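Local structure of beta-galactosidase/beta-glucuronidase (Faecalibacterium prausnitzii L2-6, 6MVF) at residues F77-Q82 against L165-P169; G114-I118 against L159-V163; T331-H336 against S530-N534; V449-Y455 against I480-E486; Y571-W575 against A621-F625. The protein is an FMN-binding glycoside hydrolase family 2 enzyme of a human gut bacterium that probably cleaves terminal beta-glucuronides. All coordinates share one frame; numbering follows the deposited sequence.

Contact 1: F77-Q82 against L165-P169; sequences FKKPVQ and LISVP
Q82 NE2 donates to S167 OG over 2.9 Å, with an N-H...O angle of 154°; the hydroxyl lies slightly out of the amide plane. That reach depends on a kink in the glutamine: chi2 of -88° folds the chain, so the amide comes down on the serine, while the same NE2 also bonds the carbonyl of M24. Next to this polar pair the contact is apolar. P80 CB rests on S167 CB at 3.7 Å, and the CD atom of P80 meets L165 CD2 at 3.6 Å. With CG turned opposite its backbone N (chi1 -154°), L165 also brings CD2 to 3.8 Å from F77 CD2, the two side chains crossing at about a right angle. The segments run nearly the same way, yet no backbone bond joins them; they belong to different sheets. Strand 70-78 pairs with strand 131-139 in one, strand 163-168 lies between strands 26-29 and 88-93 in the other, and V89 lies against both P80 and L165 inside this beta-sandwich of the sugar-binding domain.

Contact 2: G114-I118 against L159-V163; sequences GGFSI and LYRGV
Y160 and R161, neighbours on one loop, bond the successive carbonyls of G115 and F116 on the other. From CB, the tyrosine places CG between backbone N and carbonyl carbon (chi1 64°), and its ring extends past A95, A97 and N310. CE1 then comes to 3.3 Å from G115 O, which lies at the ring edge. At the tip, OH donates to G115 O over 2.7 Å, in the carbonyl plane and on a lone pair (C=O...donor angle 143°). The same OH is 3.2 Å from F116 CD2, the side chains crossing at about a right angle, and weakly bonds Q303 NE2. Beneath it R161 stretches out, one guanidinium face carrying the tyrosine oxygen; NH1 donates to F116 O over 3.1 Å from well above the carbonyl plane (76°), while NH2 goes to Q338 O and Q303 OE1. A buried carbonyl pair is satisfied by side-chain donors that also bond Q303 and Q338, which couples both loops of the sugar-binding domain to the barrel domain.

Contact 3: T331-H336 against S530-N534; sequences TIRLAH and SHVWN
H531 NE2 donates to T331 OG1 over 3.0 Å, the oxygen lying 20° out of the imidazole plane. With OG1 opposite the backbone N (chi1 -178°), the hydroxyl accepts from this ring and donates to A353 O. R333 CB covers the H531 ring, 3.7 Å from its centroid and 17° off the normal, a CH-pi contact. A335 CB touches the edge of the W533 indole at CZ3 (3.9 Å), and the H336 ring and the six-membered ring of W533 meet obliquely, centroids 5.1 Å apart. Cis peptides precede both H336 and N534; one after a tryptophan near the end of the last barrel strand is familiar in clan GH-A enzymes. Water 1 joins A335 O at 3.1 Å and, weakly, N534 ND2. In the second shell E357 binds R333 NH2 (salt bridge) and H336 ND1, while N398 also holds R333 NH2. Strand 292-300 separates strands 331-334 and 529-532 in the barrel wall, so they meet through interior side chains, while I332 and L334 pack outward against helix 341-350.

Contact 4: V449-Y455 against I480-E486; sequences VESYNHY and ICLGISE
E450 and Y452 pair with 480-486 in parallel. The backbone ladder has three steps near its start: E450 N to C481 O, the longest and most bent (3.2 Å, 135° at the hydrogen), G483 N to E450 O at 2.9 Å, and Y452 N to G483 O at 3.1 Å. After a weak link from S485 N to Y452 O, it resumes with H454 N to E486 O at 2.9 Å. S451 faces G483 and N453 faces E486, which leaves one residue between the pairs on one strand and two on the other: a beta bulge, where the second chain turns at S485. Among apolar side chains, V449 CG1 meets C481 CB at 3.7 Å, and a methyl of L482 lies at the edge of the Y452 ring, CD1 to CD1 4.0 Å. A polar cluster, N453, S485, E486 and Y455, gathers at and after the bulge. S485 OG donates to N453 OD1 and Y455 OH to E486 OE1, though both modelled distances are too short to trust. E486 extends beyond CG (chi2 -176°), carrying its carboxylate out to N453, whose amide stacks on it, planes 20° apart, while ND2 bonds N398 and E399. E486 thus has the Y455 hydroxyl close to OE1, at a doubtful distance, and OE2 makes a weak, long ion pair with R333 NH1, at the C-terminal end of the seventh barrel strand, consistent with where clan GH-A enzymes carry their nucleophile.

Contact 5: Y571-W575 against A621-F625; sequences YQAYW and AHRVF
R623 and Y574 carry most of the buried surface, with A573 next. R623 sits in the turn just before strand 624-629, and its side chain bends at chi2, laying CG over the middle of the Y574 ring, 3.7 Å from the centroid and 9° off the normal. CB extends the cover at the rim, 3.5 Å from Y574 CE1. The aliphatic part of the arginine thus makes the CH-pi contact, while the guanidinium stands almost upright to the ring, planes 86° apart. The same CG also lies over the H622 imidazole, in the corner formed by the two rings, whose planes are 89° apart; Y574 CE2 and H622 NE2 come to 4.0 Å. Beyond CG the chain passes the end of helix 566-575: R623 CD is 3.2 Å from A573 O, which lies over one guanidinium face, and NE is near that carbonyl at an angle too poor for a bond. Instead NE donates to water 2 at 2.7 Å, and the water donates to Y574 O at 2.9 Å. Q519 and E522 of helix 507-522 bond Y574 OH and H622 NE2, and D605 makes a weak, long ion pair with R623 NH1. A positive charge beside the carbonyl end of a helix should be favourable, so the barrel helix and the following beta domain meet through methylene-on-ring packing, one bridging water and probably this electrostatic attraction.

How the contacts relate
From the N terminus, contact 1 closes the loop from 77-82 to 165-169, with contact 2, 114-118 on 159-163, nested inside it; both hold the sugar-binding domain, one across its two sheets and one at its loops. Contact 3 then spans nearly two hundred residues, from 331-336 to 530-534, and encloses contact 4, which closes a beta-alpha-beta unit round helix 466-476. These two touch through H531 N to I484 O, joining strand 529-532 to its barrel neighbour 482-487, and through R333 NH1 to S485 O. Contact 5 follows in series, linking the barrel's last helix to the next beta domain, and meets contact 3 where Y571 packs on V532. No loops cross, and contacts 2 and 3 approach within about 6 Å at nearest atoms.

Contact 1: F77-Q82 against L165-P169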
# COMPACT_ATOMS: atom_id res chain seq x y z
N PHE A 77 -12.08 -22.08 17.01
CA PHE A 77 -12.67 -20.90 16.38
C PHE A 77 -13.84 -20.40 17.23
O PHE A 77 -14.45 -21.16 17.98
CB PHE A 77 -13.12 -21.18 14.93
CG PHE A 77 -14.29 -22.13 14.78
CD1 PHE A 77 -14.10 -23.50 14.72
CD2 PHE A 77 -15.58 -21.64 14.65
CE1 PHE A 77 -15.19 -24.36 14.56
CE2 PHE A 77 -16.67 -22.52 14.48
CZ PHE A 77 -16.46 -23.87 14.43
N LYS A 78 -14.11 -19.10 17.12
CA LYS A 78 -15.25 -18.50 17.79
C LYS A 78 -16.45 -18.56 16.87
O LYS A 78 -16.31 -18.40 15.66
CB LYS A 78 -14.97 -17.06 18.20
CG LYS A 78 -13.79 -16.91 19.15
CD LYS A 78 -14.15 -16.09 20.39
CE LYS A 78 -13.49 -16.64 21.65
NZ LYS A 78 -12.02 -16.86 21.47
N LYS A 79 -17.61 -18.82 17.45
CA LYS A 79 -18.83 -18.90 16.66
C LYS A 79 -19.16 -17.51 16.15
O LYS A 79 -19.26 -16.58 16.95
CB LYS A 79 -19.96 -19.47 17.53
CG LYS A 79 -21.32 -19.58 16.86
CD LYS A 79 -22.41 -19.46 17.92
CE LYS A 79 -23.81 -19.34 17.33
NZ LYS A 79 -24.30 -20.62 16.73
N PRO A 80 -19.28 -17.31 14.84
CA PRO A 80 -19.70 -15.99 14.34
C PRO A 80 -21.14 -15.69 14.71
O PRO A 80 -21.98 -16.58 14.85
CB PRO A 80 -19.52 -16.09 12.82
CG PRO A 80 -19.43 -17.55 12.53
CD PRO A 80 -18.87 -18.21 13.75
N VAL A 81 -21.42 -14.39 14.86
CA VAL A 81 -22.68 -13.88 15.38
C VAL A 81 -23.33 -12.98 14.34
O VAL A 81 -22.67 -12.09 13.79
CB VAL A 81 -22.46 -13.11 16.70
CG1 VAL A 81 -23.62 -12.17 16.96
CG2 VAL A 81 -22.27 -14.09 17.85
N GLN A 82 -24.62 -13.19 14.08
CA GLN A 82 -25.34 -12.31 13.18
C GLN A 82 -26.23 -11.35 13.97
O GLN A 82 -26.77 -11.73 15.01
CB GLN A 82 -26.20 -13.10 12.18
CG GLN A 82 -25.37 -13.78 11.09
CD GLN A 82 -25.12 -12.88 9.87
OE1 GLN A 82 -25.83 -11.89 9.65
NE2 GLN A 82 -24.12 -13.24 9.05
N LEU A 165 -14.56 -19.83 7.12
CA LEU A 165 -15.80 -19.81 7.89
C LEU A 165 -16.73 -18.79 7.25
O LEU A 165 -16.30 -17.67 6.94
CB LEU A 165 -15.52 -19.46 9.34
CG LEU A 165 -16.45 -19.91 10.45
CD1 LEU A 165 -16.42 -21.41 10.55
CD2 LEU A 165 -16.00 -19.27 11.76
N ILE A 166 -17.98 -19.17 7.01
CA ILE A 166 -18.96 -18.30 6.37
C ILE A 166 -20.16 -18.11 7.32
O ILE A 166 -20.78 -19.08 7.76
CB ILE A 166 -19.42 -18.83 5.01
CG1 ILE A 166 -18.22 -19.04 4.08
CG2 ILE A 166 -20.44 -17.88 4.39
CD1 ILE A 166 -18.55 -19.65 2.74
N SER A 167 -20.47 -16.85 7.61
CA SER A 167 -21.62 -16.46 8.43
C SER A 167 -22.63 -15.76 7.53
O SER A 167 -22.27 -14.80 6.84
CB SER A 167 -21.16 -15.55 9.56
OG SER A 167 -22.24 -15.03 10.29
N VAL A 168 -23.87 -16.24 7.52
CA VAL A 168 -24.92 -15.69 6.67
C VAL A 168 -26.23 -15.65 7.44
O VAL A 168 -26.40 -16.34 8.45
CB VAL A 168 -25.11 -16.50 5.36
CG1 VAL A 168 -23.91 -16.32 4.40
CG2 VAL A 168 -25.38 -17.96 5.67
N PRO A 169 -27.20 -14.84 6.97
CA PRO A 169 -28.54 -14.90 7.56
C PRO A 169 -29.26 -16.16 7.15
O PRO A 169 -28.73 -16.95 6.34
CB PRO A 169 -29.25 -13.66 6.99
CG PRO A 169 -28.20 -12.87 6.30
CD PRO A 169 -27.13 -13.83 5.90

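Contact 2: G114-I118 against L159-V163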
# COMPACT_ATOMS: atom_id res chain seq x y z
N GLY A 114 -12.15 -36.59 -3.44
CA GLY A 114 -11.69 -35.73 -4.51
C GLY A 114 -10.94 -34.54 -3.93
O GLY A 114 -11.49 -33.77 -3.13
N GLY A 115 -9.68 -34.38 -4.32
CA GLY A 115 -8.82 -33.48 -3.59
C GLY A 115 -8.54 -32.15 -4.27
O GLY A 115 -7.52 -31.52 -4.00
N PHE A 116 -9.44 -31.72 -5.15
CA PHE A 116 -9.16 -30.52 -5.93
C PHE A 116 -10.40 -29.64 -6.08
O PHE A 116 -10.42 -28.79 -6.98
CB PHE A 116 -8.60 -30.87 -7.33
CG PHE A 116 -7.46 -31.85 -7.28
CD1 PHE A 116 -7.71 -33.22 -7.21
CD2 PHE A 116 -6.14 -31.40 -7.26
CE1 PHE A 116 -6.67 -34.12 -7.13
CE2 PHE A 116 -5.09 -32.28 -7.20
CZ PHE A 116 -5.35 -33.65 -7.13
N SER A 117 -11.42 -29.83 -5.25
CA SER A 117 -12.63 -29.02 -5.36
C SER A 117 -13.10 -28.56 -3.98
O SER A 117 -12.82 -29.20 -2.95
CB SER A 117 -13.75 -29.76 -6.10
OG SER A 117 -13.81 -31.12 -5.75
N ILE A 118 -13.81 -27.43 -3.99
CA ILE A 118 -14.35 -26.83 -2.78
C ILE A 118 -15.49 -27.70 -2.27
O ILE A 118 -16.29 -28.23 -3.06
CB ILE A 118 -14.83 -25.39 -3.08
CG1 ILE A 118 -13.67 -24.51 -3.50
CG2 ILE A 118 -15.56 -24.75 -1.90
CD1 ILE A 118 -14.10 -23.29 -4.28
N LEU A 159 -4.39 -29.86 3.43
CA LEU A 159 -5.27 -28.71 3.20
C LEU A 159 -4.47 -27.63 2.48
O LEU A 159 -4.05 -26.63 3.06
CB LEU A 159 -5.82 -28.21 4.53
CG LEU A 159 -6.78 -29.10 5.29
CD1 LEU A 159 -7.10 -28.45 6.63
CD2 LEU A 159 -8.04 -29.30 4.46
N TYR A 160 -4.24 -27.84 1.19
CA TYR A 160 -3.21 -27.07 0.50
C TYR A 160 -3.74 -25.76 -0.11
O TYR A 160 -3.00 -25.07 -0.81
CB TYR A 160 -2.53 -27.94 -0.56
CG TYR A 160 -3.45 -28.38 -1.66
CD1 TYR A 160 -4.22 -29.53 -1.54
CD2 TYR A 160 -3.58 -27.61 -2.82
CE1 TYR A 160 -5.08 -29.91 -2.57
CE2 TYR A 160 -4.43 -27.97 -3.84
CZ TYR A 160 -5.18 -29.12 -3.73
OH TYR A 160 -6.03 -29.46 -4.77
N ARG A 161 -5.00 -25.40 0.18
CA ARG A 161 -5.61 -24.16 -0.28
C ARG A 161 -6.21 -23.31 0.83
O ARG A 161 -6.62 -22.17 0.56
CB ARG A 161 -6.70 -24.43 -1.32
CG ARG A 161 -6.19 -24.95 -2.66
CD ARG A 161 -7.29 -25.02 -3.72
NE ARG A 161 -6.74 -25.62 -4.92
CZ ARG A 161 -7.43 -26.34 -5.80
NH1 ARG A 161 -8.73 -26.55 -5.65
NH2 ARG A 161 -6.78 -26.87 -6.84
N GLY A 162 -6.30 -23.83 2.06
CA GLY A 162 -6.88 -23.11 3.17
C GLY A 162 -8.34 -23.44 3.37
O GLY A 162 -8.94 -24.21 2.62
N VAL A 163 -8.91 -22.81 4.40
CA VAL A 163 -10.24 -23.12 4.93
C VAL A 163 -10.91 -21.82 5.36
O VAL A 163 -10.25 -20.91 5.87
CB VAL A 163 -10.15 -24.12 6.13
CG1 VAL A 163 -11.50 -24.32 6.79
CG2 VAL A 163 -9.58 -25.47 5.69

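Contact 3: T331-H336 against S530-N534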
# COMPACT_ATOMS: atom_id res chain seq x y z
N THR A 331 -2.96 -20.02 -24.65
CA THR A 331 -3.79 -21.08 -24.09
C THR A 331 -3.01 -21.77 -22.98
O THR A 331 -1.78 -21.87 -23.03
CB THR A 331 -4.22 -22.10 -25.19
OG1 THR A 331 -5.06 -23.11 -24.63
CG2 THR A 331 -3.03 -22.74 -25.88
N ILE A 332 -3.74 -22.22 -21.97
CA ILE A 332 -3.14 -22.99 -20.89
C ILE A 332 -4.01 -24.20 -20.63
O ILE A 332 -5.19 -24.05 -20.28
CB ILE A 332 -3.00 -22.18 -19.59
CG1 ILE A 332 -1.99 -21.05 -19.75
CG2 ILE A 332 -2.58 -23.14 -18.47
CD1 ILE A 332 -2.05 -20.04 -18.59
N ARG A 333 -3.42 -25.39 -20.74
CA ARG A 333 -4.09 -26.61 -20.31
C ARG A 333 -3.80 -26.83 -18.82
O ARG A 333 -2.65 -27.04 -18.42
CB ARG A 333 -3.63 -27.82 -21.13
CG ARG A 333 -4.22 -29.11 -20.60
CD ARG A 333 -3.77 -30.32 -21.38
NE ARG A 333 -4.32 -31.55 -20.83
CZ ARG A 333 -3.66 -32.70 -20.77
NH1 ARG A 333 -2.42 -32.78 -21.24
NH2 ARG A 333 -4.24 -33.76 -20.24
N LEU A 334 -4.85 -26.77 -18.01
CA LEU A 334 -4.71 -26.84 -16.56
C LEU A 334 -4.86 -28.29 -16.09
O LEU A 334 -5.83 -28.69 -15.43
CB LEU A 334 -5.70 -25.90 -15.89
CG LEU A 334 -5.11 -24.50 -15.95
CD1 LEU A 334 -6.01 -23.49 -15.28
CD2 LEU A 334 -3.71 -24.50 -15.32
N ALA A 335 -3.86 -29.10 -16.42
CA ALA A 335 -3.88 -30.51 -16.08
C ALA A 335 -3.44 -30.70 -14.62
O ALA A 335 -2.80 -29.83 -14.04
CB ALA A 335 -2.97 -31.28 -17.05
N HIS A 336 -3.81 -31.83 -14.01
CA HIS A 336 -4.73 -32.86 -14.52
C HIS A 336 -5.95 -32.90 -13.62
O HIS A 336 -6.48 -33.97 -13.34
CB HIS A 336 -4.11 -34.27 -14.52
CG HIS A 336 -3.11 -34.53 -15.61
ND1 HIS A 336 -3.44 -34.58 -16.95
CD2 HIS A 336 -1.79 -34.83 -15.54
CE1 HIS A 336 -2.37 -34.86 -17.66
NE2 HIS A 336 -1.35 -35.02 -16.83
N SER A 530 -2.17 -26.63 -29.39
CA SER A 530 -1.02 -27.39 -28.93
C SER A 530 -0.60 -26.90 -27.55
O SER A 530 -0.66 -25.69 -27.27
CB SER A 530 0.15 -27.28 -29.92
OG SER A 530 0.50 -25.92 -30.17
N HIS A 531 -0.17 -27.83 -26.70
CA HIS A 531 0.19 -27.53 -25.32
C HIS A 531 1.52 -28.20 -24.99
O HIS A 531 1.60 -29.43 -24.89
CB HIS A 531 -0.89 -28.02 -24.36
CG HIS A 531 -2.19 -27.29 -24.49
ND1 HIS A 531 -3.26 -27.82 -25.18
CD2 HIS A 531 -2.59 -26.09 -24.01
CE1 HIS A 531 -4.27 -26.97 -25.12
NE2 HIS A 531 -3.89 -25.91 -24.42
N VAL A 532 2.57 -27.39 -24.80
CA VAL A 532 3.84 -27.91 -24.31
C VAL A 532 3.65 -28.60 -22.98
O VAL A 532 3.11 -28.01 -22.02
CB VAL A 532 4.87 -26.78 -24.16
CG1 VAL A 532 6.13 -27.29 -23.43
CG2 VAL A 532 5.18 -26.19 -25.51
N TRP A 533 4.09 -29.85 -22.89
CA TRP A 533 4.29 -30.48 -21.60
C TRP A 533 5.76 -30.25 -21.26
O TRP A 533 6.64 -30.76 -21.96
CB TRP A 533 3.94 -31.96 -21.64
CG TRP A 533 3.84 -32.59 -20.28
CD1 TRP A 533 4.77 -33.37 -19.66
CD2 TRP A 533 2.74 -32.48 -19.37
NE1 TRP A 533 4.32 -33.76 -18.42
CE2 TRP A 533 3.08 -33.22 -18.22
CE3 TRP A 533 1.50 -31.84 -19.42
CZ2 TRP A 533 2.23 -33.33 -17.13
CZ3 TRP A 533 0.66 -31.96 -18.34
CH2 TRP A 533 1.02 -32.71 -17.21
N ASN A 534 6.04 -29.41 -20.26
CA ASN A 534 5.09 -28.69 -19.43
C ASN A 534 5.72 -27.28 -19.27
O ASN A 534 6.88 -27.08 -19.65
CB ASN A 534 4.89 -29.44 -18.08
CG ASN A 534 3.87 -28.78 -17.15
OD1 ASN A 534 4.16 -27.77 -16.52
ND2 ASN A 534 2.70 -29.39 -17.02
O HOH W 1 -0.31 -29.72 -15.90

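Contact 4: V449-Y455 against I480-E486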
# COMPACT_ATOMS: atom_id res chain seq x y z
N VAL A 449 -13.93 -32.12 -29.52
CA VAL A 449 -12.59 -32.00 -30.06
C VAL A 449 -11.74 -33.04 -29.33
O VAL A 449 -12.20 -33.70 -28.39
CB VAL A 449 -12.00 -30.57 -29.91
CG1 VAL A 449 -12.86 -29.55 -30.66
CG2 VAL A 449 -11.88 -30.18 -28.44
N GLU A 450 -10.50 -33.21 -29.80
CA GLU A 450 -9.68 -34.35 -29.40
C GLU A 450 -8.21 -33.98 -29.51
O GLU A 450 -7.81 -33.21 -30.38
CB GLU A 450 -9.94 -35.59 -30.28
CG GLU A 450 -11.33 -36.19 -30.16
CD GLU A 450 -11.46 -37.55 -30.86
OE1 GLU A 450 -10.65 -38.46 -30.56
OE2 GLU A 450 -12.38 -37.70 -31.70
N SER A 451 -7.40 -34.56 -28.62
CA SER A 451 -5.98 -34.30 -28.67
C SER A 451 -5.19 -35.56 -28.32
O SER A 451 -5.68 -36.45 -27.60
CB SER A 451 -5.58 -33.15 -27.73
OG SER A 451 -5.96 -31.89 -28.27
N TYR A 452 -3.96 -35.61 -28.80
CA TYR A 452 -3.04 -36.70 -28.51
C TYR A 452 -1.85 -36.20 -27.70
O TYR A 452 -1.40 -35.06 -27.85
CB TYR A 452 -2.55 -37.36 -29.79
CG TYR A 452 -3.39 -38.51 -30.29
CD1 TYR A 452 -4.50 -38.29 -31.07
CD2 TYR A 452 -3.05 -39.83 -30.00
CE1 TYR A 452 -5.26 -39.35 -31.56
CE2 TYR A 452 -3.79 -40.90 -30.48
CZ TYR A 452 -4.91 -40.65 -31.26
OH TYR A 452 -5.67 -41.70 -31.75
N ASN A 453 -1.35 -37.09 -26.83
CA ASN A 453 -0.10 -36.88 -26.12
C ASN A 453 1.00 -37.64 -26.87
O ASN A 453 1.05 -38.88 -26.85
CB ASN A 453 -0.23 -37.37 -24.68
CG ASN A 453 -1.25 -36.56 -23.88
OD1 ASN A 453 -1.77 -35.55 -24.35
ND2 ASN A 453 -1.52 -37.00 -22.66
N HIS A 454 1.90 -36.91 -27.53
CA HIS A 454 2.96 -37.53 -28.31
C HIS A 454 4.34 -37.09 -27.85
O HIS A 454 4.56 -35.92 -27.51
CB HIS A 454 2.80 -37.22 -29.79
CG HIS A 454 1.76 -38.06 -30.46
ND1 HIS A 454 1.75 -39.44 -30.36
CD2 HIS A 454 0.69 -37.72 -31.21
CE1 HIS A 454 0.71 -39.91 -31.03
NE2 HIS A 454 0.06 -38.89 -31.56
N TYR A 455 5.28 -38.04 -27.86
CA TYR A 455 6.66 -37.76 -27.49
C TYR A 455 7.62 -38.39 -28.50
O TYR A 455 8.68 -38.91 -28.13
CB TYR A 455 6.96 -38.23 -26.07
CG TYR A 455 6.17 -37.53 -24.97
CD1 TYR A 455 6.66 -36.38 -24.36
CD2 TYR A 455 4.95 -38.04 -24.53
CE1 TYR A 455 5.96 -35.73 -23.35
CE2 TYR A 455 4.23 -37.40 -23.52
CZ TYR A 455 4.75 -36.24 -22.93
OH TYR A 455 4.07 -35.61 -21.92
N ILE A 480 -12.38 -34.85 -37.61
CA ILE A 480 -11.96 -34.71 -36.23
C ILE A 480 -11.11 -33.45 -36.10
O ILE A 480 -10.24 -33.19 -36.95
CB ILE A 480 -11.19 -35.96 -35.75
CG1 ILE A 480 -12.09 -37.19 -35.78
CG2 ILE A 480 -10.65 -35.74 -34.33
CD1 ILE A 480 -11.55 -38.42 -35.04
N CYS A 481 -11.38 -32.66 -35.06
CA CYS A 481 -10.53 -31.53 -34.71
C CYS A 481 -9.38 -32.06 -33.88
O CYS A 481 -9.58 -32.49 -32.74
CB CYS A 481 -11.32 -30.49 -33.92
SG CYS A 481 -12.82 -29.92 -34.71
N LEU A 482 -8.17 -32.04 -34.45
CA LEU A 482 -6.98 -32.58 -33.81
C LEU A 482 -6.20 -31.47 -33.12
O LEU A 482 -5.93 -30.42 -33.71
CB LEU A 482 -6.09 -33.30 -34.83
CG LEU A 482 -4.80 -33.84 -34.24
CD1 LEU A 482 -5.13 -34.99 -33.30
CD2 LEU A 482 -3.77 -34.26 -35.29
N GLY A 483 -5.85 -31.71 -31.85
CA GLY A 483 -4.85 -30.92 -31.17
C GLY A 483 -3.81 -31.84 -30.55
O GLY A 483 -3.95 -33.06 -30.58
N ILE A 484 -2.76 -31.23 -30.01
CA ILE A 484 -1.72 -31.97 -29.30
C ILE A 484 -1.71 -31.48 -27.86
O ILE A 484 -1.21 -30.38 -27.57
CB ILE A 484 -0.34 -31.83 -29.96
CG1 ILE A 484 -0.38 -32.44 -31.37
CG2 ILE A 484 0.75 -32.50 -29.12
CD1 ILE A 484 -0.95 -33.88 -31.44
N SER A 485 -2.26 -32.30 -26.95
CA SER A 485 -2.42 -31.89 -25.56
C SER A 485 -1.15 -32.05 -24.73
O SER A 485 -1.06 -31.45 -23.66
CB SER A 485 -3.56 -32.69 -24.91
OG SER A 485 -3.50 -34.06 -25.27
N GLU A 486 -0.21 -32.89 -25.17
CA GLU A 486 1.12 -32.97 -24.58
C GLU A 486 2.10 -33.31 -25.68
O GLU A 486 1.83 -34.18 -26.52
CB GLU A 486 1.30 -34.04 -23.48
CG GLU A 486 0.31 -34.01 -22.35
CD GLU A 486 0.64 -35.03 -21.27
OE1 GLU A 486 1.71 -35.68 -21.35
OE2 GLU A 486 -0.19 -35.19 -20.34

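Contact 5: Y571-W575 against A621-F625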
# COMPACT_ATOMS: atom_id res chain seq x y z
N TYR A 571 9.94 -20.50 -27.93
CA TYR A 571 8.52 -20.15 -28.00
C TYR A 571 8.31 -18.65 -27.90
O TYR A 571 7.45 -18.10 -28.59
CB TYR A 571 7.76 -20.88 -26.90
CG TYR A 571 7.63 -22.30 -27.32
CD1 TYR A 571 6.95 -22.63 -28.47
CD2 TYR A 571 8.26 -23.31 -26.62
CE1 TYR A 571 6.86 -23.92 -28.89
CE2 TYR A 571 8.17 -24.61 -27.03
CZ TYR A 571 7.46 -24.92 -28.16
OH TYR A 571 7.37 -26.22 -28.58
N GLN A 572 9.11 -17.96 -27.08
CA GLN A 572 8.97 -16.52 -26.98
C GLN A 572 9.19 -15.86 -28.33
O GLN A 572 8.40 -15.00 -28.75
CB GLN A 572 9.92 -15.94 -25.94
CG GLN A 572 9.50 -14.54 -25.56
CD GLN A 572 10.34 -13.95 -24.44
OE1 GLN A 572 11.58 -13.95 -24.51
NE2 GLN A 572 9.67 -13.44 -23.40
N ALA A 573 10.24 -16.26 -29.04
CA ALA A 573 10.46 -15.73 -30.39
C ALA A 573 9.32 -16.13 -31.35
O ALA A 573 8.97 -15.34 -32.24
CB ALA A 573 11.82 -16.19 -30.93
N TYR A 574 8.72 -17.31 -31.18
CA TYR A 574 7.68 -17.72 -32.12
C TYR A 574 6.31 -17.13 -31.79
O TYR A 574 5.47 -17.04 -32.68
CB TYR A 574 7.56 -19.25 -32.15
CG TYR A 574 8.38 -19.92 -33.24
CD1 TYR A 574 9.72 -20.28 -33.02
CD2 TYR A 574 7.81 -20.22 -34.47
CE1 TYR A 574 10.47 -20.91 -34.02
CE2 TYR A 574 8.55 -20.83 -35.47
CZ TYR A 574 9.87 -21.18 -35.24
OH TYR A 574 10.58 -21.78 -36.25
N TRP A 575 6.08 -16.72 -30.54
CA TRP A 575 4.77 -16.30 -30.06
C TRP A 575 4.70 -14.85 -29.63
O TRP A 575 3.69 -14.18 -29.92
CB TRP A 575 4.35 -17.17 -28.86
CG TRP A 575 4.16 -18.62 -29.16
CD1 TRP A 575 4.08 -19.22 -30.39
CD2 TRP A 575 4.04 -19.67 -28.19
NE1 TRP A 575 3.91 -20.58 -30.24
CE2 TRP A 575 3.88 -20.88 -28.90
CE3 TRP A 575 4.06 -19.70 -26.79
CZ2 TRP A 575 3.72 -22.09 -28.26
CZ3 TRP A 575 3.92 -20.90 -26.17
CH2 TRP A 575 3.75 -22.09 -26.90
N ALA A 621 16.58 -14.60 -41.20
CA ALA A 621 16.02 -15.93 -41.00
C ALA A 621 14.72 -15.78 -40.22
O ALA A 621 14.40 -14.71 -39.71
CB ALA A 621 17.00 -16.84 -40.26
N HIS A 622 13.99 -16.87 -40.13
CA HIS A 622 12.74 -16.90 -39.38
C HIS A 622 12.98 -17.55 -38.01
O HIS A 622 12.99 -18.78 -37.89
CB HIS A 622 11.68 -17.63 -40.18
CG HIS A 622 10.34 -17.67 -39.52
ND1 HIS A 622 9.55 -16.55 -39.36
CD2 HIS A 622 9.64 -18.69 -38.97
CE1 HIS A 622 8.43 -16.88 -38.76
NE2 HIS A 622 8.46 -18.18 -38.50
N ARG A 623 13.18 -16.71 -36.98
CA ARG A 623 13.18 -17.10 -35.56
C ARG A 623 14.48 -17.72 -35.06
O ARG A 623 14.99 -17.30 -34.02
CB ARG A 623 12.02 -18.05 -35.25
CG ARG A 623 10.65 -17.56 -35.71
CD ARG A 623 10.28 -16.25 -35.04
NE ARG A 623 8.98 -15.77 -35.49
CZ ARG A 623 8.76 -14.56 -35.99
NH1 ARG A 623 9.76 -13.69 -36.11
NH2 ARG A 623 7.55 -14.22 -36.37
N VAL A 624 15.03 -18.71 -35.76
CA VAL A 624 16.24 -19.41 -35.34
C VAL A 624 17.39 -18.99 -36.24
O VAL A 624 17.28 -19.02 -37.47
CB VAL A 624 16.03 -20.94 -35.38
CG1 VAL A 624 17.28 -21.65 -34.95
CG2 VAL A 624 14.85 -21.32 -34.49
N PHE A 625 18.51 -18.61 -35.62
CA PHE A 625 19.72 -18.15 -36.29
C PHE A 625 20.89 -18.96 -35.75
O PHE A 625 21.05 -19.08 -34.54
CB PHE A 625 19.98 -16.66 -36.04
CG PHE A 625 18.82 -15.77 -36.38
CD1 PHE A 625 17.74 -15.67 -35.54
CD2 PHE A 625 18.83 -15.01 -37.55
CE1 PHE A 625 16.67 -14.84 -35.87
CE2 PHE A 625 17.77 -14.18 -37.87
CZ PHE A 625 16.69 -14.10 -37.04
O HOH W 2 6.55 -16.83 -35.34